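Local coordinates for protein N-acetylglucosamine 2-epimerase (Xylella fastidiosa, PDB 3GT5) that probably isomerises sugars, as a member of the N-acylglucosamine 2-epimerase family, at residues Ile27-Phe33 and Ala76-Gly80; Tyr83-His88 and Leu100-Arg104. All blocks are in the same frame, centred on the assembly; numbering follows the deposited sequence.

Interaction 1. Residues Ile27-Phe33 and Ala76-Gly80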
ATOM      1  N   ILE A  27      -2.675  -7.952  19.067  1.00 23.40           N
ATOM      2  CA  ILE A  27      -3.339  -6.929  19.893  1.00 24.96           C
ATOM      3  C   ILE A  27      -2.591  -6.745  21.218  1.00 26.24           C
ATOM      4  O   ILE A  27      -2.353  -7.716  21.990  1.00 26.71           O
ATOM      5  CB  ILE A  27      -4.829  -7.270  20.132  1.00 25.29           C
ATOM      6  CG1 ILE A  27      -5.624  -7.279  18.804  1.00 27.22           C
ATOM      7  CG2 ILE A  27      -5.435  -6.322  21.161  1.00 26.76           C
ATOM      8  CD1 ILE A  27      -6.942  -7.958  18.937  1.00 27.38           C
ATOM      9  N   ASP A  28      -2.168  -5.517  21.472  1.00 25.46           N
ATOM     10  CA  ASP A  28      -1.542  -5.178  22.723  1.00 26.72           C
ATOM     11  C   ASP A  28      -2.617  -4.517  23.576  1.00 27.08           C
ATOM     12  O   ASP A  28      -3.042  -3.400  23.280  1.00 27.12           O
ATOM     13  CB  ASP A  28      -0.379  -4.232  22.479  1.00 26.44           C
ATOM     14  CG  ASP A  28       0.422  -3.922  23.733  1.00 28.59           C
ATOM     15  OD1 ASP A  28       0.025  -4.332  24.850  1.00 31.29           O
ATOM     16  OD2 ASP A  28       1.459  -3.238  23.597  1.00 26.24           O
ATOM     17  N   SER A  29      -3.049  -5.212  24.635  1.00 28.79           N
ATOM     18  CA  SER A  29      -4.057  -4.698  25.557  1.00 29.70           C
ATOM     19  C   SER A  29      -3.629  -3.385  26.204  1.00 29.29           C
ATOM     20  O   SER A  29      -4.483  -2.592  26.569  1.00 29.55           O
ATOM     21  CB  SER A  29      -4.386  -5.724  26.656  1.00 30.52           C
ATOM     22  OG  SER A  29      -3.226  -6.085  27.384  1.00 32.90           O
ATOM     23  N   ALA A  30      -2.325  -3.144  26.306  1.00 28.95           N
ATOM     24  CA  ALA A  30      -1.783  -1.857  26.775  1.00 29.23           C
ATOM     25  C   ALA A  30      -1.926  -0.689  25.787  1.00 28.89           C
ATOM     26  O   ALA A  30      -1.789   0.471  26.199  1.00 29.58           O
ATOM     27  CB  ALA A  30      -0.292  -2.011  27.199  1.00 29.64           C
ATOM     28  N   GLY A  31      -2.236  -0.970  24.517  1.00 27.72           N
ATOM     29  CA  GLY A  31      -2.336   0.077  23.478  1.00 26.44           C
ATOM     30  C   GLY A  31      -1.822  -0.389  22.103  1.00 25.74           C
ATOM     31  O   GLY A  31      -0.683  -0.864  21.977  1.00 24.22           O
ATOM     32  N   GLY A  32      -2.685  -0.257  21.084  1.00 25.43           N
ATOM     33  CA  GLY A  32      -2.347  -0.565  19.693  1.00 24.67           C
ATOM     34  C   GLY A  32      -2.028  -2.036  19.449  1.00 23.45           C
ATOM     35  O   GLY A  32      -2.530  -2.936  20.154  1.00 23.65           O
ATOM     36  N   PHE A  33      -1.144  -2.259  18.476  1.00 21.97           N
ATOM     37  CA  PHE A  33      -0.752  -3.584  18.035  1.00 21.19           C
ATOM     38  C   PHE A  33       0.753  -3.745  18.132  1.00 21.25           C
ATOM     39  O   PHE A  33       1.506  -2.760  18.018  1.00 20.05           O
ATOM     40  CB  PHE A  33      -1.194  -3.801  16.579  1.00 20.55           C
ATOM     41  CG  PHE A  33      -2.641  -3.542  16.338  1.00 19.47           C
ATOM     42  CD1 PHE A  33      -3.616  -4.496  16.646  1.00 22.53           C
ATOM     43  CD2 PHE A  33      -3.061  -2.326  15.849  1.00 20.16           C
ATOM     44  CE1 PHE A  33      -4.999  -4.230  16.384  1.00 20.88           C
ATOM     45  CE2 PHE A  33      -4.410  -2.055  15.647  1.00 19.96           C
ATOM     46  CZ  PHE A  33      -5.373  -3.018  15.910  1.00 20.97           C
ATOM     47  N   ALA A  76     -11.308  -4.356  17.374  1.00 20.65           N
ATOM     48  CA  ALA A  76      -9.903  -4.107  17.057  1.00 20.28           C
ATOM     49  C   ALA A  76      -9.735  -2.831  16.231  1.00 20.02           C
ATOM     50  O   ALA A  76      -8.733  -2.144  16.414  1.00 21.24           O
ATOM     51  CB  ALA A  76      -9.259  -5.302  16.308  1.00 20.47           C
ATOM     52  N   VAL A  77     -10.682  -2.517  15.350  1.00 20.84           N
ATOM     53  CA  VAL A  77     -10.676  -1.213  14.614  1.00 20.16           C
ATOM     54  C   VAL A  77     -10.678  -0.044  15.611  1.00 20.72           C
ATOM     55  O   VAL A  77      -9.844   0.891  15.504  1.00 19.58           O
ATOM     56  CB  VAL A  77     -11.880  -1.085  13.620  1.00 19.55           C
ATOM     57  CG1 VAL A  77     -12.027   0.365  13.051  1.00 18.95           C
ATOM     58  CG2 VAL A  77     -11.760  -2.078  12.469  1.00 19.16           C
ATOM     59  N   HIS A  78     -11.597  -0.091  16.593  1.00 21.56           N
ATOM     60  CA  HIS A  78     -11.631   0.945  17.670  1.00 21.79           C
ATOM     61  C   HIS A  78     -10.321   1.058  18.487  1.00 21.65           C
ATOM     62  O   HIS A  78      -9.778   2.140  18.685  1.00 21.93           O
ATOM     63  CB  HIS A  78     -12.825   0.683  18.638  1.00 22.10           C
ATOM     64  CG  HIS A  78     -14.159   1.104  18.090  1.00 23.69           C
ATOM     65  ND1 HIS A  78     -14.819   0.421  17.091  1.00 28.95           N
ATOM     66  CD2 HIS A  78     -14.962   2.154  18.406  1.00 24.20           C
ATOM     67  CE1 HIS A  78     -15.974   1.018  16.827  1.00 24.34           C
ATOM     68  NE2 HIS A  78     -16.078   2.073  17.610  1.00 26.18           N
ATOM     69  N   HIS A  79      -9.794  -0.079  18.922  1.00 20.91           N
ATOM     70  CA  HIS A  79      -8.540  -0.144  19.624  1.00 22.03           C
ATOM     71  C   HIS A  79      -7.399   0.490  18.809  1.00 22.06           C
ATOM     72  O   HIS A  79      -6.612   1.273  19.340  1.00 21.22           O
ATOM     73  CB  HIS A  79      -8.258  -1.635  19.941  1.00 21.94           C
ATOM     74  CG  HIS A  79      -6.993  -1.901  20.686  1.00 23.35           C
ATOM     75  ND1 HIS A  79      -6.917  -1.847  22.071  1.00 24.88           N
ATOM     76  CD2 HIS A  79      -5.783  -2.340  20.261  1.00 22.45           C
ATOM     77  CE1 HIS A  79      -5.690  -2.164  22.449  1.00 25.37           C
ATOM     78  NE2 HIS A  79      -4.986  -2.490  21.368  1.00 25.21           N
ATOM     79  N   GLY A  80      -7.311   0.119  17.517  1.00 22.04           N
ATOM     80  CA  GLY A  80      -6.264   0.637  16.639  1.00 21.13           C
ATOM     81  C   GLY A  80      -6.374   2.123  16.395  1.00 20.41           C
ATOM     82  O   GLY A  80      -5.364   2.837  16.369  1.00 20.06           O
TER
HETATM   83  O   HOH W   1      -5.111   1.179  21.698  1.00 25.21           O
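His79 enters the loop Ile27-Phe33 where the backbones run near each other, Gly32 CA 5.1 Å from Gly80 CA, and where the type I turn Asp28-Gly31 meets helix 71-88 in the (alpha/alpha)6 barrel of the N-acylglucosamine 2-epimerase family. The His79 ring stands straight off the helix because chi1 (-179°) sets CG opposite the backbone N, and it presents the NE2 edge to two carbonyls lying near the ring plane. His79 NE2 donates to Gly32 O at 2.8 Å, with an N-H...O angle of 140°; its second bond, to Asp28 O, is weak. Asp28 O closes the type I turn by accepting from Gly31 N, while Gly32 O, just beyond the turn, also accepts from Asp28 N, so the imidazole adds to a network the backbone already has. Ile27 CG2 lies over one face of the imidazole, 4.2 Å from the centroid of the His79 ring, in a CH-pi contact. Phe33 meets His79 differently, its face receiving the histidine edge in a T-shaped pair, the Phe33 and His79 ring planes at 76°. Phe33 CE2 packs 3.4 Å from Gly80 CA, and Ala76 O lies at the edge of the same phenyl ring. The turn has its own brace in an Asx turn, Ala30 N donating to Asp28 OD1 from above the carboxylate plane, while Asp28 OD2 forms a salt bridge with Arg49. A water completes the junction: it accepts from Gly32 N, donates to His79 O at 2.8 Å, and rests over the imidazole centre, 3.4 Å above the ring plane.

Interaction 2. Residues Tyr83-His88 and Leu100-Arg104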
ATOM      1  N   TYR A  83      -5.140   4.148  19.424  1.00 21.50           N
ATOM      2  CA  TYR A  83      -3.706   4.284  19.429  1.00 22.05           C
ATOM      3  C   TYR A  83      -3.207   5.385  18.464  1.00 21.82           C
ATOM      4  O   TYR A  83      -2.337   6.175  18.824  1.00 21.33           O
ATOM      5  CB  TYR A  83      -3.054   2.961  19.076  1.00 22.19           C
ATOM      6  CG  TYR A  83      -1.611   2.872  19.481  1.00 22.32           C
ATOM      7  CD1 TYR A  83      -1.243   2.779  20.828  1.00 24.00           C
ATOM      8  CD2 TYR A  83      -0.610   2.885  18.538  1.00 22.31           C
ATOM      9  CE1 TYR A  83       0.090   2.662  21.205  1.00 24.12           C
ATOM     10  CE2 TYR A  83       0.716   2.778  18.893  1.00 24.24           C
ATOM     11  CZ  TYR A  83       1.066   2.666  20.238  1.00 26.59           C
ATOM     12  OH  TYR A  83       2.388   2.565  20.578  1.00 29.34           O
ATOM     13  N   VAL A  84      -3.766   5.421  17.258  1.00 21.42           N
ATOM     14  CA  VAL A  84      -3.405   6.450  16.261  1.00 22.33           C
ATOM     15  C   VAL A  84      -3.720   7.835  16.812  1.00 23.41           C
ATOM     16  O   VAL A  84      -2.862   8.738  16.780  1.00 23.77           O
ATOM     17  CB  VAL A  84      -4.104   6.195  14.876  1.00 22.11           C
ATOM     18  CG1 VAL A  84      -3.841   7.372  13.887  1.00 21.22           C
ATOM     19  CG2 VAL A  84      -3.609   4.911  14.232  1.00 22.58           C
ATOM     20  N   ARG A  85      -4.903   7.998  17.419  1.00 24.37           N
ATOM     21  CA  ARG A  85      -5.293   9.335  17.878  1.00 25.55           C
ATOM     22  C   ARG A  85      -4.730   9.783  19.234  1.00 26.53           C
ATOM     23  O   ARG A  85      -4.507  10.980  19.425  1.00 26.25           O
ATOM     24  CB  ARG A  85      -6.810   9.481  17.822  1.00 25.68           C
ATOM     25  CG  ARG A  85      -7.310   9.501  16.412  1.00 26.54           C
ATOM     26  CD  ARG A  85      -8.668  10.051  16.224  1.00 29.00           C
ATOM     27  NE  ARG A  85      -8.843  11.448  16.601  1.00 29.19           N
ATOM     28  CZ  ARG A  85      -8.510  12.518  15.876  1.00 31.87           C
ATOM     29  NH1 ARG A  85      -7.874  12.405  14.711  1.00 28.15           N
ATOM     30  NH2 ARG A  85      -8.792  13.738  16.335  1.00 30.33           N
ATOM     31  N   ASP A  86      -4.479   8.837  20.141  1.00 27.53           N
ATOM     32  CA  ASP A  86      -4.064   9.149  21.506  1.00 29.65           C
ATOM     33  C   ASP A  86      -2.582   9.061  21.738  1.00 29.40           C
ATOM     34  O   ASP A  86      -2.057   9.733  22.664  1.00 30.53           O
ATOM     35  CB  ASP A  86      -4.772   8.225  22.479  1.00 30.85           C
ATOM     36  CG  ASP A  86      -6.281   8.385  22.418  1.00 34.88           C
ATOM     37  OD1 ASP A  86      -6.773   9.379  21.808  1.00 40.50           O
ATOM     38  OD2 ASP A  86      -6.979   7.518  22.975  1.00 38.70           O
ATOM     39  N   VAL A  87      -1.885   8.263  20.915  1.00 27.14           N
ATOM     40  CA  VAL A  87      -0.463   8.021  21.123  1.00 25.57           C
ATOM     41  C   VAL A  87       0.383   8.582  19.983  1.00 24.86           C
ATOM     42  O   VAL A  87       1.358   9.261  20.243  1.00 24.50           O
ATOM     43  CB  VAL A  87      -0.165   6.545  21.364  1.00 24.57           C
ATOM     44  CG1 VAL A  87       1.308   6.311  21.635  1.00 27.84           C
ATOM     45  CG2 VAL A  87      -1.034   6.037  22.521  1.00 26.31           C
ATOM     46  N   HIS A  88       0.024   8.319  18.723  1.00 23.25           N
ATOM     47  CA  HIS A  88       0.792   8.875  17.587  1.00 22.16           C
ATOM     48  C   HIS A  88       0.577  10.374  17.410  1.00 22.11           C
ATOM     49  O   HIS A  88       1.521  11.107  17.161  1.00 21.35           O
ATOM     50  CB  HIS A  88       0.472   8.184  16.247  1.00 22.08           C
ATOM     51  CG  HIS A  88       1.120   6.848  16.094  1.00 18.69           C
ATOM     52  ND1 HIS A  88       2.423   6.699  15.670  1.00 19.47           N
ATOM     53  CD2 HIS A  88       0.652   5.598  16.344  1.00 20.27           C
ATOM     54  CE1 HIS A  88       2.706   5.403  15.611  1.00 19.36           C
ATOM     55  NE2 HIS A  88       1.642   4.716  15.994  1.00 18.18           N
ATOM     56  N   LEU A 100       7.630   5.152  17.566  1.00 25.78           N
ATOM     57  CA  LEU A 100       7.521   5.273  19.009  1.00 27.83           C
ATOM     58  C   LEU A 100       8.326   4.152  19.609  1.00 30.46           C
ATOM     59  O   LEU A 100       8.503   3.095  19.005  1.00 28.73           O
ATOM     60  CB  LEU A 100       6.076   5.151  19.480  1.00 27.72           C
ATOM     61  CG  LEU A 100       5.003   6.085  18.915  1.00 28.69           C
ATOM     62  CD1 LEU A 100       3.608   5.461  18.983  1.00 28.10           C
ATOM     63  CD2 LEU A 100       5.032   7.398  19.660  1.00 30.39           C
ATOM     64  N   CYS A 101       8.839   4.401  20.804  1.00 33.74           N
ATOM     65  CA  CYS A 101       9.449   3.345  21.574  1.00 37.74           C
ATOM     66  C   CYS A 101       8.929   3.479  23.004  1.00 39.15           C
ATOM     67  O   CYS A 101       9.113   4.516  23.657  1.00 39.10           O
ATOM     68  CB  CYS A 101      10.961   3.413  21.519  1.00 38.31           C
ATOM     69  SG  CYS A 101      11.625   2.037  22.483  1.00 46.86           S
ATOM     70  N   ASP A 102       8.218   2.442  23.442  1.00 40.98           N
ATOM     71  CA  ASP A 102       7.458   2.436  24.699  1.00 42.19           C
ATOM     72  C   ASP A 102       6.542   3.657  24.888  1.00 41.97           C
ATOM     73  O   ASP A 102       6.506   4.264  25.944  1.00 42.06           O
ATOM     74  CB  ASP A 102       8.419   2.258  25.885  1.00 43.14           C
ATOM     75  CG  ASP A 102       7.938   1.200  26.888  1.00 46.10           C
ATOM     76  OD1 ASP A 102       6.939   0.495  26.598  1.00 48.12           O
ATOM     77  OD2 ASP A 102       8.571   1.073  27.965  1.00 49.58           O
ATOM     78  N   ASP A 103       5.776   3.971  23.849  1.00 42.00           N
ATOM     79  CA  ASP A 103       4.836   5.109  23.821  1.00 41.60           C
ATOM     80  C   ASP A 103       5.516   6.481  23.919  1.00 40.13           C
ATOM     81  O   ASP A 103       4.815   7.495  23.946  1.00 41.33           O
ATOM     82  CB  ASP A 103       3.713   4.959  24.877  1.00 42.34           C
ATOM     83  CG  ASP A 103       2.634   3.955  24.462  1.00 43.63           C
ATOM     84  OD1 ASP A 103       2.839   3.201  23.490  1.00 47.37           O
ATOM     85  OD2 ASP A 103       1.558   3.926  25.096  1.00 48.07           O
ATOM     86  N   ARG A 104       6.857   6.510  23.934  1.00 37.78           N
ATOM     87  CA  ARG A 104       7.632   7.750  23.777  1.00 35.68           C
ATOM     88  C   ARG A 104       7.988   7.960  22.289  1.00 34.12           C
ATOM     89  O   ARG A 104       8.404   7.034  21.614  1.00 32.29           O
ATOM     90  CB  ARG A 104       8.934   7.676  24.583  1.00 35.07           C
TER
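Leu100 pushes its CD1 methyl between three side chains of the last turns of helix 71-88. The methyl sits over one face of the His88 imidazole, 3.6 Å from the ring centroid and 15° off its normal, a close CH-pi contact. Leu100 CD1 also lies 3.6 Å from Val87 CG1 and 3.5 Å from Tyr83 OH, at the phenol end of a side chain that approaches the leucine from the opposite direction. Tyr83 OH donates to Asp103 OD1 at 3.0 Å, arriving on the syn side of the carboxylate, 30° out of its plane; a chi1 of -161° sets the tyrosine CG opposite its backbone N and carries the hydroxyl out to Asp103. Val87 CG1 reaches the same carboxylate carbon, Asp103 CG, at 3.9 Å and thus bridges the leucine and the aspartate, while Val87 CB lies over one face of the Tyr83 ring, toward its rim. Behind these groups, the backbone sets their positions. A type I' turn from Cys101 to Arg104, closed by paired hydrogen bonds between those two residues, makes the tight beta hairpin that brings Asp103 beside Leu100. On the helix, a wider pi-type turn over 84-88 lets Tyr83 O accept from both Val87 N and His88 N. The imidazole is held at both nitrogens, ND1 by Ala97 O and NE2 by Ser54 OG, which fixes the face offered to the methyl. The contact thus joins the C-terminal end of helix 71-88 to the hairpin of strands 99-101 and 104-111, with helix 51-68 touching Tyr83 and His88 and strand 48-50 pairing with strand 99-101.

Overall arrangement
Both contacts draw on helix 71-88, interaction 1 on an earlier part and interaction 2 on its C-terminal end, and the contact centres are about 11 Å apart. They meet at Tyr83: Tyr83 CD1 packs 3.4 Å from Gly32 N and 3.5 Å from Gly31 C, while its hydroxyl serves the hairpin of interaction 2. Arg49 gives a second connection, pairing with Asp28 and Gly31 of the first turn and, through its backbone, with Leu100. The chain completes the 27-33/76-80 contact before it starts 83-88, with no overlap. Measured from the centre of the chain, the contact centres lie about 21 and 22 Å out, both toward one flank of the molecule.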